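Local coordinates for protein putative alpha-N-acetylgalactosaminidase (Bacillus halodurans C-125, PDB 3CC1) that probably cleaves alpha-linked N-acetylgalactosamine from glycans or glycoconjugates as a glycoside hydrolase, at residues F243-S248 with G278-R283; K200-A205 with M213-S218; S404-L409 with M425-S430; D20-S25 with E320-D325. One frame throughout, in Å; residues are numbered along the deposited sequence. Where two conformers were deposited one is given.

Interaction 1: F243-S248 with G278-R283; sequences FWDDWS and GHIGIR
Ile280 sets a methyl group on the flat of a buried carboxylate. Its CD1 lies over one face of Asp245 and is 3.5 Å from Asp245 CG. The same methyl is almost equally far from the two oxygens, with Ile280 CD1 to Asp245 OD2 at 3.5 Å and Ile280 CD1 to Asp245 OD1 at 3.6 Å. No hydrogen bond crosses between the segments. The two side chains approach from opposite directions. Asp245 CG and Ile280 CG1 both sit between the backbone N and the carbonyl carbon, at chi1 55° and 57°. The charge of Asp245 is met from outside the two segments, where Arg292 makes a salt bridge to OD1.

Trp244 adds a second wall. Its indole presents an edge to the methyl, with Trp244 CZ3 4.3 Å from Ile280 CD1, close to the ring plane. Trp244 NE1 is hydrogen-bonded to Asp286.

The contact belongs to the loops of a TIM-barrel domain of the alpha-galactosidase A family. Residues 243-246 lead from strand 240-241 into helix 247-262. Ile280 sits on the short strand 279-280, which pairs antiparallel with strand 292-293, the strand that carries Arg292. Asp245 is the centre of an inverse gamma turn, and Asp246 follows at the N-cap of the helix. In the conformer given, Asp246 OD1 accepts from Ser248 N at 2.9 Å. On the other segment, Gly281 has positive phi. Its backbone is hydrogen-bonded to that of Asp20, the residue whose side chain also packs against Trp244.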
loop_
_atom_site.group_PDB
_atom_site.type_symbol
_atom_site.label_atom_id
_atom_site.label_comp_id
_atom_site.label_asym_id
_atom_site.label_seq_id
_atom_site.Cartn_x
_atom_site.Cartn_y
_atom_site.Cartn_z
ATOM N N PHE A 243 8.685 1.600 19.337
ATOM C CA PHE A 243 9.156 0.269 19.128
ATOM C C PHE A 243 9.119 -0.510 20.414
ATOM O O PHE A 243 9.574 -0.057 21.482
ATOM C CB PHE A 243 10.526 0.244 18.447
ATOM C CG PHE A 243 10.923 -1.125 18.033
ATOM C CD1 PHE A 243 10.290 -1.740 16.970
ATOM C CD2 PHE A 243 11.871 -1.836 18.747
ATOM C CE1 PHE A 243 10.622 -3.014 16.604
ATOM C CE2 PHE A 243 12.193 -3.106 18.390
ATOM C CZ PHE A 243 11.545 -3.718 17.310
ATOM N N TRP A 244 8.549 -1.712 20.279
ATOM C CA TRP A 244 8.437 -2.699 21.343
ATOM C C TRP A 244 8.583 -4.131 20.805
ATOM O O TRP A 244 8.689 -4.366 19.590
ATOM C CB TRP A 244 7.073 -2.565 22.074
ATOM C CG TRP A 244 7.013 -1.559 23.147
ATOM C CD1 TRP A 244 6.406 -0.332 23.101
ATOM C CD2 TRP A 244 7.558 -1.676 24.462
ATOM N NE1 TRP A 244 6.535 0.306 24.297
ATOM C CE2 TRP A 244 7.242 -0.491 25.154
ATOM C CE3 TRP A 244 8.283 -2.666 25.123
ATOM C CZ2 TRP A 244 7.628 -0.266 26.468
ATOM C CZ3 TRP A 244 8.660 -2.447 26.411
ATOM C CH2 TRP A 244 8.301 -1.254 27.092
ATOM N N ASP A 245 8.559 -5.082 21.740
ATOM C CA ASP A 245 8.644 -6.548 21.449
ATOM C C ASP A 245 7.338 -7.112 20.870
ATOM O O ASP A 245 6.625 -7.926 21.495
ATOM C CB ASP A 245 9.105 -7.349 22.691
ATOM C CG ASP A 245 8.248 -7.106 23.919
ATOM O OD1 ASP A 245 7.794 -5.954 24.162
ATOM O OD2 ASP A 245 8.047 -8.068 24.663
ATOM N N ASP A 246 6.992 -6.617 19.690
ATOM C CA ASP A 246 5.895 -7.190 18.916
ATOM C C ASP A 246 6.295 -7.282 17.471
ATOM O O ASP A 246 6.842 -6.338 16.903
ATOM C CB ASP A 246 4.611 -6.372 19.034
ATOM C CG ASP A 246 3.410 -7.086 18.399
ATOM O OD1 ASP A 246 3.177 -6.887 17.175
ATOM O OD2 ASP A 246 2.684 -7.818 19.129
ATOM N N TRP A 247 6.065 -8.445 16.887
ATOM C CA TRP A 247 6.498 -8.674 15.509
ATOM C C TRP A 247 5.913 -7.657 14.543
ATOM O O TRP A 247 6.554 -7.267 13.576
ATOM C CB TRP A 247 6.158 -10.081 15.028
ATOM C CG TRP A 247 6.457 -10.266 13.575
ATOM C CD1 TRP A 247 5.565 -10.444 12.583
ATOM C CD2 TRP A 247 7.756 -10.264 12.958
ATOM N NE1 TRP A 247 6.219 -10.576 11.380
ATOM C CE2 TRP A 247 7.563 -10.443 11.575
ATOM C CE3 TRP A 247 9.048 -10.117 13.435
ATOM C CZ2 TRP A 247 8.622 -10.508 10.666
ATOM C CZ3 TRP A 247 10.110 -10.186 12.512
ATOM C CH2 TRP A 247 9.882 -10.368 11.163
ATOM N N SER A 248 4.685 -7.213 14.778
ATOM C CA SER A 248 4.077 -6.309 13.831
ATOM C C SER A 248 4.874 -5.003 13.720
ATOM O O SER A 248 5.018 -4.435 12.627
ATOM C CB SER A 248 2.612 -5.998 14.183
ATOM O OG SER A 248 2.594 -5.210 15.362
ATOM N N GLY A 278 15.569 -9.062 26.868
ATOM C CA GLY A 278 15.685 -9.500 28.247
ATOM C C GLY A 278 14.458 -9.148 29.048
ATOM O O GLY A 278 13.359 -9.261 28.576
ATOM N N HIS A 279 14.689 -8.740 30.293
ATOM C CA HIS A 279 13.628 -8.461 31.271
ATOM C C HIS A 279 13.137 -7.003 31.175
ATOM O O HIS A 279 13.846 -6.042 31.497
ATOM C CB HIS A 279 14.128 -8.812 32.677
ATOM C CG HIS A 279 13.058 -8.806 33.741
ATOM N ND1 HIS A 279 13.365 -8.779 35.086
ATOM C CD2 HIS A 279 11.705 -8.811 33.665
ATOM C CE1 HIS A 279 12.242 -8.789 35.793
ATOM N NE2 HIS A 279 11.218 -8.797 34.957
ATOM N N ILE A 280 11.901 -6.880 30.721
ATOM C CA ILE A 280 11.275 -5.605 30.407
ATOM C C ILE A 280 9.892 -5.569 31.020
ATOM O O ILE A 280 9.401 -6.585 31.498
ATOM C CB ILE A 280 11.201 -5.358 28.847
ATOM C CG1 ILE A 280 10.444 -6.477 28.133
ATOM C CG2 ILE A 280 12.594 -5.195 28.254
ATOM C CD1 ILE A 280 10.411 -6.360 26.581
ATOM N N GLY A 281 9.275 -4.387 31.018
ATOM C CA GLY A 281 7.905 -4.216 31.445
ATOM C C GLY A 281 7.697 -4.291 32.943
ATOM O O GLY A 281 6.593 -4.569 33.401
ATOM N N ILE A 282 8.759 -4.041 33.713
ATOM C CA ILE A 282 8.712 -4.199 35.179
ATOM C C ILE A 282 7.752 -3.171 35.781
ATOM O O ILE A 282 6.877 -3.521 36.566
ATOM C CB ILE A 282 10.118 -4.159 35.812
ATOM C CG1 ILE A 282 10.967 -5.289 35.229
ATOM C CG2 ILE A 282 10.071 -4.312 37.349
ATOM C CD1 ILE A 282 12.415 -5.257 35.622
ATOM N N ARG A 283 7.895 -1.909 35.377
ATOM C CA ARG A 283 6.930 -0.873 35.706
ATOM C C ARG A 283 6.734 -0.100 34.418
ATOM O O ARG A 283 7.521 0.744 34.087
ATOM C CB ARG A 283 7.417 0.040 36.839
ATOM C CG ARG A 283 7.662 -0.693 38.180
ATOM C CD ARG A 283 7.922 0.243 39.354
ATOM N NE ARG A 283 8.993 1.215 39.087
ATOM C CZ ARG A 283 10.286 1.016 39.297
ATOM N NH1 ARG A 283 10.711 -0.138 39.763
ATOM N NH2 ARG A 283 11.160 1.992 39.048
#

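Interaction 2: K200-A205 with M213-S218; sequences KMIQRA and MVLSLS. With SO4 (sulfate ion), chain C.
Leu215 packs its methyls against Ile202 and Gln203 and has the largest share of the buried surface. Its CG is anti to the backbone N (chi1 -179°), which swings the branched end away from strand 214-216 and toward the helix. Leu215 CD2 fits between the two helix side chains. It is 3.7 Å from Gln203 CG and 3.9 Å from Ile202 CG2. Leu215 CD1 leans on the same branch of Ile202, at 4.0 Å from Ile202 CG2. Both helix side chains cross the leucine at about a right angle.

Ile202 uses its CG2 branch for this packing. Gln203 takes part with its aliphatic stem, while its amide reaches across to Leu217. There Gln203 NE2 lies 4.1 Å from Leu217 CD1, a plain van der Waals touch. No hydrogen bond joins the two segments. Val183 of the neighbouring strand and Ile206 of the helix also touch Leu215.

Two residues past the strand, Ser218 OG donates to O4 of a sulfate ion at 2.7 Å. The backbone N atoms of Asp185, Ile186 and Ala187 bind the same ion, as does Arg190 of the second subunit. The sulfate is probably from the crystallisation liquor.

Helix 196-208 here packs on strand 214-216 as the last step of a right-handed beta-alpha-beta crossover from strand 180-184, the repeating unit of a TIM barrel.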
loop_
_atom_site.group_PDB
_atom_site.type_symbol
_atom_site.label_atom_id
_atom_site.label_comp_id
_atom_site.label_asym_id
_atom_site.label_seq_id
_atom_site.Cartn_x
_atom_site.Cartn_y
_atom_site.Cartn_z
ATOM N N LYS A 200 16.401 25.050 16.487
ATOM C CA LYS A 200 17.597 25.879 16.307
ATOM C C LYS A 200 18.050 26.469 17.651
ATOM O O LYS A 200 19.255 26.527 17.938
ATOM C CB LYS A 200 17.370 26.974 15.268
ATOM C CG LYS A 200 17.054 26.478 13.840
ATOM C CD LYS A 200 16.966 27.690 12.886
ATOM C CE LYS A 200 16.478 27.368 11.467
ATOM N NZ LYS A 200 16.772 28.533 10.526
HETATM N N MSE A 201 17.094 26.862 18.494
HETATM C CA MSE A 201 17.439 27.405 19.824
HETATM C C MSE A 201 18.094 26.351 20.716
HETATM O O MSE A 201 19.038 26.650 21.420
HETATM C CB MSE A 201 16.205 27.949 20.546
HETATM C CG MSE A 201 15.699 29.229 19.936
HETATM SE SE MSE A 201 14.329 30.116 20.998
HETATM C CE MSE A 201 13.079 28.667 21.251
ATOM N N ILE A 202 17.548 25.126 20.685
ATOM C CA ILE A 202 18.070 24.028 21.487
ATOM C C ILE A 202 19.513 23.809 21.053
ATOM O O ILE A 202 20.418 23.662 21.858
ATOM C CB ILE A 202 17.191 22.751 21.381
ATOM C CG1 ILE A 202 15.847 23.015 22.093
ATOM C CG2 ILE A 202 17.942 21.523 21.948
ATOM C CD1 ILE A 202 14.688 22.076 21.717
ATOM N N GLN A 203 19.726 23.858 19.756
ATOM C CA GLN A 203 21.047 23.573 19.201
ATOM C C GLN A 203 22.069 24.620 19.632
ATOM O O GLN A 203 23.196 24.302 20.037
ATOM C CB GLN A 203 20.978 23.433 17.685
ATOM C CG GLN A 203 20.321 22.126 17.239
ATOM C CD GLN A 203 20.096 22.065 15.737
ATOM O OE1 GLN A 203 19.838 23.079 15.101
ATOM N NE2 GLN A 203 20.194 20.865 15.168
ATOM N N ARG A 204 21.647 25.874 19.592
ATOM C CA ARG A 204 22.484 26.970 20.035
ATOM C C ARG A 204 22.794 26.898 21.521
ATOM O O ARG A 204 23.907 27.220 21.943
ATOM C CB ARG A 204 21.827 28.307 19.700
ATOM C CG ARG A 204 21.859 28.576 18.233
ATOM C CD ARG A 204 21.555 30.017 17.930
ATOM N NE ARG A 204 20.121 30.241 17.934
ATOM C CZ ARG A 204 19.380 30.278 16.834
ATOM N NH1 ARG A 204 19.943 30.103 15.649
ATOM N NH2 ARG A 204 18.072 30.475 16.923
ATOM N N ALA A 205 21.796 26.474 22.302
ATOM C CA ALA A 205 21.914 26.364 23.759
ATOM C C ALA A 205 22.904 25.289 24.144
ATOM O O ALA A 205 23.789 25.513 24.961
ATOM C CB ALA A 205 20.528 26.081 24.409
HETATM N N MSE A 213 28.627 17.647 24.832
HETATM C CA MSE A 213 27.333 17.054 25.068
HETATM C C MSE A 213 26.638 16.681 23.754
HETATM O O MSE A 213 26.521 17.497 22.848
HETATM C CB MSE A 213 26.477 18.042 25.894
HETATM C CG MSE A 213 25.383 17.380 26.713
HETATM SE SE MSE A 213 24.188 18.594 27.635
HETATM C CE MSE A 213 25.477 19.316 28.851
ATOM N N VAL A 214 26.172 15.442 23.664
ATOM C CA VAL A 214 25.514 14.968 22.454
ATOM C C VAL A 214 24.027 15.343 22.494
ATOM O O VAL A 214 23.369 15.213 23.523
ATOM C CB VAL A 214 25.699 13.450 22.261
ATOM C CG1 VAL A 214 24.828 12.953 21.053
ATOM C CG2 VAL A 214 27.160 13.139 22.075
ATOM N N LEU A 215 23.540 15.861 21.379
ATOM C CA LEU A 215 22.143 16.185 21.218
ATOM C C LEU A 215 21.507 15.193 20.274
ATOM O O LEU A 215 21.963 14.982 19.158
ATOM C CB LEU A 215 21.954 17.591 20.650
ATOM C CG LEU A 215 20.476 18.007 20.476
ATOM C CD1 LEU A 215 19.791 18.004 21.838
ATOM C CD2 LEU A 215 20.392 19.367 19.765
ATOM N N SER A 216 20.424 14.594 20.722
ATOM C CA SER A 216 19.670 13.700 19.888
ATOM C C SER A 216 18.258 14.233 19.770
ATOM O O SER A 216 17.627 14.590 20.774
ATOM C CB SER A 216 19.687 12.339 20.547
ATOM O OG SER A 216 18.906 11.441 19.817
ATOM N N LEU A 217 17.775 14.336 18.542
ATOM C CA LEU A 217 16.440 14.869 18.305
ATOM C C LEU A 217 15.483 13.733 17.909
ATOM O O LEU A 217 15.348 12.734 18.648
ATOM C CB LEU A 217 16.481 15.987 17.274
ATOM C CG LEU A 217 17.290 17.202 17.775
ATOM C CD1 LEU A 217 17.426 18.225 16.699
ATOM C CD2 LEU A 217 16.719 17.834 19.047
ATOM N N SER A 218 14.791 13.863 16.783
ATOM C CA SER A 218 13.833 12.799 16.387
ATOM C C SER A 218 13.868 12.540 14.893
ATOM O O SER A 218 12.974 12.935 14.177
ATOM C CB SER A 218 12.401 13.127 16.878
ATOM O OG SER A 218 11.505 12.063 16.570
HETATM S S SO4 C . 9.093 12.789 18.966
HETATM O O1 SO4 C . 7.890 13.365 18.362
HETATM O O2 SO4 C . 8.929 12.545 20.423
HETATM O O3 SO4 C . 10.129 13.818 18.825
HETATM O O4 SO4 C . 9.493 11.559 18.304
#

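Interaction 3: S404-L409 with M425-S430; sequences SFLQSL and MMLKLS
Leu406 reaches past its own neighbouring strand to meet Met425 and Leu427. Its CB points toward strand 424-431, and CG is anti to the carbonyl carbon (chi1 -66°). CB and CG make no close contact across the segments, and Leu406 CG is still 4.7 Å from Met425 CE. The touching is done by one methyl, with Leu406 CD1 3.8 Å from Met425 CE. The other stays looser, with Leu406 CD2 4.3 Å from Met425 CE. CD1 also abuts Leu427 CD2, but the modelled separation is too short for two carbons and is doubtful.

Met425 is a selenomethionine. Its chain bends at chi2 and chi3, and Leu406 and Met425 meet tip to tip. Leu427 instead crosses Leu406 at about a right angle.

The two strands belong to one antiparallel sheet of the C-terminal beta-sandwich domain. Strand 395-399 runs between them, so the contact is of side chains alone. Leu406 and Gln407 both face Leu397 of that strand, which makes a classic beta bulge at the edge of the sheet. Strand 415-419 closes over the same apolar side, with Phe415 on Leu427 and Ile417 on Met425.

Within the bulge, Gln407 NE2 donates to Ser408 O, the next residue, at 2.9 Å. Along strand 424-431, Lys428 is hydrogen-bonded through NZ to a polyethylene glycol that is probably from the crystallisation liquor.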
loop_
_atom_site.group_PDB
_atom_site.type_symbol
_atom_site.label_atom_id
_atom_site.label_comp_id
_atom_site.label_asym_id
_atom_site.label_seq_id
_atom_site.Cartn_x
_atom_site.Cartn_y
_atom_site.Cartn_z
ATOM N N SER A 404 31.077 -18.717 11.857
ATOM C CA SER A 404 31.470 -19.921 11.143
ATOM C C SER A 404 31.413 -19.750 9.628
ATOM O O SER A 404 30.697 -18.907 9.076
ATOM C CB SER A 404 30.620 -21.113 11.590
ATOM O OG SER A 404 29.287 -20.971 11.137
ATOM N N PHE A 405 32.248 -20.529 8.987
ATOM C CA PHE A 405 32.355 -20.551 7.526
ATOM C C PHE A 405 31.143 -21.236 6.950
ATOM O O PHE A 405 30.730 -22.270 7.434
ATOM C CB PHE A 405 33.622 -21.303 7.102
ATOM C CG PHE A 405 33.809 -21.433 5.615
ATOM C CD1 PHE A 405 34.133 -20.333 4.844
ATOM C CD2 PHE A 405 33.715 -22.680 5.003
ATOM C CE1 PHE A 405 34.335 -20.459 3.478
ATOM C CE2 PHE A 405 33.908 -22.813 3.635
ATOM C CZ PHE A 405 34.210 -21.678 2.874
ATOM N N LEU A 406 30.624 -20.662 5.885
ATOM C CA LEU A 406 29.516 -21.249 5.140
ATOM C C LEU A 406 30.027 -21.898 3.865
ATOM O O LEU A 406 29.993 -23.117 3.727
ATOM C CB LEU A 406 28.496 -20.156 4.785
ATOM C CG LEU A 406 27.774 -19.547 5.987
ATOM C CD1 LEU A 406 27.087 -18.251 5.644
ATOM C CD2 LEU A 406 26.790 -20.525 6.533
ATOM N N GLN A 407 30.499 -21.071 2.936
ATOM C CA GLN A 407 30.998 -21.544 1.634
ATOM C C GLN A 407 31.670 -20.440 0.876
ATOM O O GLN A 407 31.618 -19.273 1.263
ATOM C CB GLN A 407 29.849 -21.983 0.749
ATOM C CG GLN A 407 28.911 -20.832 0.440
ATOM C CD GLN A 407 27.781 -21.201 -0.533
ATOM O OE1 GLN A 407 26.750 -21.709 -0.114
ATOM N NE2 GLN A 407 27.960 -20.896 -1.816
ATOM N N SER A 408 32.260 -20.804 -0.256
ATOM C CA SER A 408 32.799 -19.801 -1.146
ATOM C C SER A 408 31.698 -19.463 -2.146
ATOM O O SER A 408 30.707 -20.201 -2.255
ATOM C CB SER A 408 34.070 -20.321 -1.810
ATOM O OG SER A 408 33.719 -21.190 -2.858
ATOM N N LEU A 409 31.798 -18.307 -2.792
ATOM C CA LEU A 409 30.798 -17.891 -3.749
ATOM C C LEU A 409 31.504 -17.134 -4.846
ATOM O O LEU A 409 32.232 -16.185 -4.560
ATOM C CB LEU A 409 29.737 -17.000 -3.069
ATOM C CG LEU A 409 28.586 -16.569 -3.982
ATOM C CD1 LEU A 409 27.685 -17.792 -4.327
ATOM C CD2 LEU A 409 27.783 -15.391 -3.305
HETATM N N MSE A 425 19.898 -13.836 8.304
HETATM C CA MSE A 425 21.291 -14.219 8.361
HETATM C C MSE A 425 22.170 -13.041 8.052
HETATM O O MSE A 425 21.984 -12.352 7.027
HETATM C CB MSE A 425 21.541 -15.300 7.337
HETATM C CG MSE A 425 23.021 -15.352 7.038
HETATM SE SE MSE A 425 23.851 -16.603 8.287
HETATM C CE MSE A 425 23.452 -17.817 6.835
HETATM N N MSE A 426 23.167 -12.822 8.908
HETATM C CA MSE A 426 24.186 -11.816 8.642
HETATM C C MSE A 426 25.469 -12.474 8.121
HETATM O O MSE A 426 26.070 -13.324 8.790
HETATM C CB MSE A 426 24.455 -10.988 9.899
HETATM C CG MSE A 426 25.504 -9.919 9.711
HETATM SE SE MSE A 426 24.895 -8.448 8.633
HETATM C CE MSE A 426 24.088 -7.314 10.016
ATOM N N LEU A 427 25.841 -12.109 6.891
ATOM C CA LEU A 427 27.010 -12.679 6.238
ATOM C C LEU A 427 28.157 -11.683 6.199
ATOM O O LEU A 427 27.955 -10.470 6.026
ATOM C CB LEU A 427 26.695 -13.116 4.803
ATOM C CG LEU A 427 25.507 -14.050 4.542
ATOM C CD1 LEU A 427 25.096 -14.002 3.101
ATOM C CD2 LEU A 427 25.878 -15.475 4.923
ATOM N N LYS A 428 29.354 -12.219 6.407
ATOM C CA LYS A 428 30.593 -11.519 6.044
ATOM C C LYS A 428 31.138 -12.123 4.778
ATOM O O LYS A 428 31.260 -13.342 4.662
ATOM C CB LYS A 428 31.648 -11.620 7.144
ATOM C CG LYS A 428 32.965 -10.901 6.796
ATOM C CD LYS A 428 33.876 -10.736 7.987
ATOM C CE LYS A 428 34.725 -11.947 8.282
ATOM N NZ LYS A 428 35.562 -11.701 9.520
ATOM N N LEU A 429 31.471 -11.254 3.829
ATOM C CA LEU A 429 32.054 -11.657 2.577
ATOM C C LEU A 429 33.496 -11.229 2.606
ATOM O O LEU A 429 33.773 -10.026 2.602
ATOM C CB LEU A 429 31.359 -10.958 1.404
ATOM C CG LEU A 429 29.947 -11.340 0.978
ATOM C CD1 LEU A 429 29.023 -11.328 2.142
ATOM C CD2 LEU A 429 29.436 -10.416 -0.094
ATOM N N SER A 430 34.423 -12.173 2.671
ATOM C CA SER A 430 35.827 -11.779 2.600
ATOM C C SER A 430 36.491 -12.280 1.337
ATOM O O SER A 430 36.011 -13.206 0.701
ATOM C CB SER A 430 36.629 -12.155 3.876
ATOM O OG SER A 430 36.388 -13.470 4.303
#

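Interaction 4: D20-S25 with E320-D325; sequences DCYGAS and ELRDND
Tyr22 donates its phenol hydrogen to Glu320, with Tyr22 OH to Glu320 OE1 at 2.7 Å. This bond ties the short helix 19-22, after strand 14-17 of the TIM-barrel domain, to the loop after the adjacent parallel strand 315-317. The oxygen lies at the ring edge, near the ring plane. The phenol comes on the anti side of OE1, and the ring and carboxylate planes are 55° apart. Beside it, Cys21 CB rests 3.9 Å from Glu320 N.

The next shell fixes the carboxylate. Glu320 CG is anti to the backbone N (chi1 169°), and the chain then bends at chi2. That brings the carboxylate back to Arg322, which grips it side-on. Arg322 NE is 2.8 Å from Glu320 OE2, and Arg322 NH2 is 2.9 Å from Glu320 OE1. Both nitrogens stand above the carboxylate plane. Arg322 N adds a bond to the anti lone pair of Glu320 OE2, at 2.9 Å. With an alanine here in place of Glu320, the Tyr22 hydroxyl would probably lose its acceptor, and Arg322 would keep Glu29 but lack its side-on carboxylate partner.

Farther out, helix 28-41 braces the group. Asn34 is hydrogen-bonded to Glu320 OE1, and Glu29 makes a salt bridge to Arg322 NH1. Tyr22 itself begins a type II' turn that ends at Ser25. Tyr22 O accepts from both Ser25 N and Ser25 OG, the latter at 2.8 Å and in the carbonyl plane.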
loop_
_atom_site.group_PDB
_atom_site.type_symbol
_atom_site.label_atom_id
_atom_site.label_comp_id
_atom_site.label_asym_id
_atom_site.label_seq_id
_atom_site.Cartn_x
_atom_site.Cartn_y
_atom_site.Cartn_z
ATOM N N ASP A 20 12.056 0.932 28.715
ATOM C CA ASP A 20 11.357 -0.347 28.437
ATOM C C ASP A 20 11.185 -1.217 29.707
ATOM O O ASP A 20 10.290 -2.053 29.770
ATOM C CB ASP A 20 12.060 -1.172 27.358
ATOM C CG ASP A 20 11.864 -0.650 25.940
ATOM O OD1 ASP A 20 11.232 0.411 25.697
ATOM O OD2 ASP A 20 12.378 -1.353 25.023
ATOM N N CYS A 21 12.050 -1.011 30.701
ATOM C CA CYS A 21 11.997 -1.755 31.971
ATOM C C CYS A 21 11.228 -1.001 33.044
ATOM O O CYS A 21 10.422 -1.606 33.734
ATOM C CB CYS A 21 13.387 -2.197 32.480
ATOM S SG CYS A 21 14.741 -0.967 32.279
ATOM N N TYR A 22 11.439 0.314 33.161
ATOM C CA TYR A 22 10.901 1.075 34.304
ATOM C C TYR A 22 10.018 2.264 33.919
ATOM O O TYR A 22 9.540 3.020 34.775
ATOM C CB TYR A 22 12.039 1.551 35.248
ATOM C CG TYR A 22 12.803 0.389 35.805
ATOM C CD1 TYR A 22 12.156 -0.542 36.601
ATOM C CD2 TYR A 22 14.146 0.170 35.474
ATOM C CE1 TYR A 22 12.808 -1.645 37.086
ATOM C CE2 TYR A 22 14.822 -0.932 35.963
ATOM C CZ TYR A 22 14.152 -1.831 36.780
ATOM O OH TYR A 22 14.786 -2.958 37.255
ATOM N N GLY A 23 9.780 2.413 32.632
ATOM C CA GLY A 23 8.943 3.484 32.152
ATOM C C GLY A 23 9.463 4.834 32.565
ATOM O O GLY A 23 10.657 5.147 32.377
ATOM N N ALA A 24 8.552 5.639 33.130
ATOM C CA ALA A 24 8.856 7.005 33.574
ATOM C C ALA A 24 9.406 7.037 35.021
ATOM O O ALA A 24 9.713 8.097 35.547
ATOM C CB ALA A 24 7.583 7.911 33.453
ATOM N N SER A 25 9.574 5.872 35.639
ATOM C CA SER A 25 9.691 5.795 37.107
ATOM C C SER A 25 11.015 5.226 37.646
ATOM O O SER A 25 11.094 4.854 38.833
ATOM C CB SER A 25 8.534 4.930 37.656
ATOM O OG SER A 25 8.832 3.551 37.477
ATOM N N GLU A 320 16.336 -4.706 31.914
ATOM C CA GLU A 320 17.044 -4.685 33.174
ATOM C C GLU A 320 18.242 -5.614 33.020
ATOM O O GLU A 320 18.115 -6.827 33.154
ATOM C CB GLU A 320 16.136 -5.134 34.329
ATOM C CG GLU A 320 16.858 -5.403 35.682
ATOM C CD GLU A 320 17.828 -4.288 36.113
ATOM O OE1 GLU A 320 17.372 -3.187 36.506
ATOM O OE2 GLU A 320 19.052 -4.549 36.083
ATOM N N LEU A 321 19.389 -4.996 32.774
ATOM C CA LEU A 321 20.628 -5.713 32.458
ATOM C C LEU A 321 20.996 -6.782 33.482
ATOM O O LEU A 321 21.552 -7.846 33.120
ATOM C CB LEU A 321 21.798 -4.733 32.291
ATOM C CG LEU A 321 21.856 -3.926 30.986
ATOM C CD1 LEU A 321 22.860 -2.793 31.129
ATOM C CD2 LEU A 321 22.190 -4.814 29.784
ATOM N N ARG A 322 20.708 -6.504 34.753
ATOM C CA ARG A 322 21.151 -7.360 35.837
ATOM C C ARG A 322 20.467 -8.705 35.769
ATOM O O ARG A 322 20.965 -9.683 36.322
ATOM C CB ARG A 322 20.934 -6.735 37.222
ATOM C CG ARG A 322 21.989 -5.716 37.599
ATOM C CD ARG A 322 21.565 -4.883 38.773
ATOM N NE ARG A 322 20.352 -4.110 38.501
ATOM C CZ ARG A 322 19.659 -3.471 39.434
ATOM N NH1 ARG A 322 20.092 -3.436 40.671
ATOM N NH2 ARG A 322 18.563 -2.798 39.131
ATOM N N ASP A 323 19.354 -8.766 35.048
ATOM C CA ASP A 323 18.607 -10.018 34.932
ATOM C C ASP A 323 18.913 -10.778 33.644
ATOM O O ASP A 323 18.222 -11.730 33.304
ATOM C CB ASP A 323 17.111 -9.747 35.010
ATOM C CG ASP A 323 16.687 -9.288 36.378
ATOM O OD1 ASP A 323 17.407 -9.613 37.331
ATOM O OD2 ASP A 323 15.650 -8.611 36.494
ATOM N N ASN A 324 19.930 -10.346 32.913
ATOM C CA ASN A 324 20.283 -10.985 31.639
ATOM C C ASN A 324 20.571 -12.484 31.823
ATOM O O ASN A 324 21.072 -12.908 32.859
ATOM C CB ASN A 324 21.547 -10.379 31.028
ATOM C CG ASN A 324 21.288 -9.117 30.241
ATOM O OD1 ASN A 324 20.133 -8.728 30.012
ATOM N ND2 ASN A 324 22.376 -8.485 29.783
ATOM N N ASP A 325 20.271 -13.270 30.807
ATOM C CA ASP A 325 20.781 -14.647 30.744
ATOM C C ASP A 325 21.950 -14.688 29.798
ATOM O O ASP A 325 22.334 -13.671 29.231
ATOM C CB ASP A 325 19.716 -15.654 30.303
ATOM C CG ASP A 325 19.004 -15.263 29.001
ATOM O OD1 ASP A 325 19.353 -14.243 28.349
ATOM O OD2 ASP A 325 18.090 -16.014 28.622
#

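In the fold
Interactions 1, 2 and 4 lie in the TIM-barrel domain, and interaction 3 lies in the C-terminal beta sandwich. Along the chain, 20-25 comes first and its partner 320-325 follows some 295 residues later. Interactions 2 and 1, in that order, fall between them. Interaction 3 comes last. Interactions 1 and 4 have centres about 10 Å apart and touch: His279 ND1 is 2.7 Å from Asp323 OD2. They form one cluster just after strands 14-17 and 315-317. Interaction 2 is on the other side of the chain's centre, its own centre about 28 Å from that of interaction 1. Interactions 1 and 3 have nearest atoms about 11 Å apart, so the two do not touch.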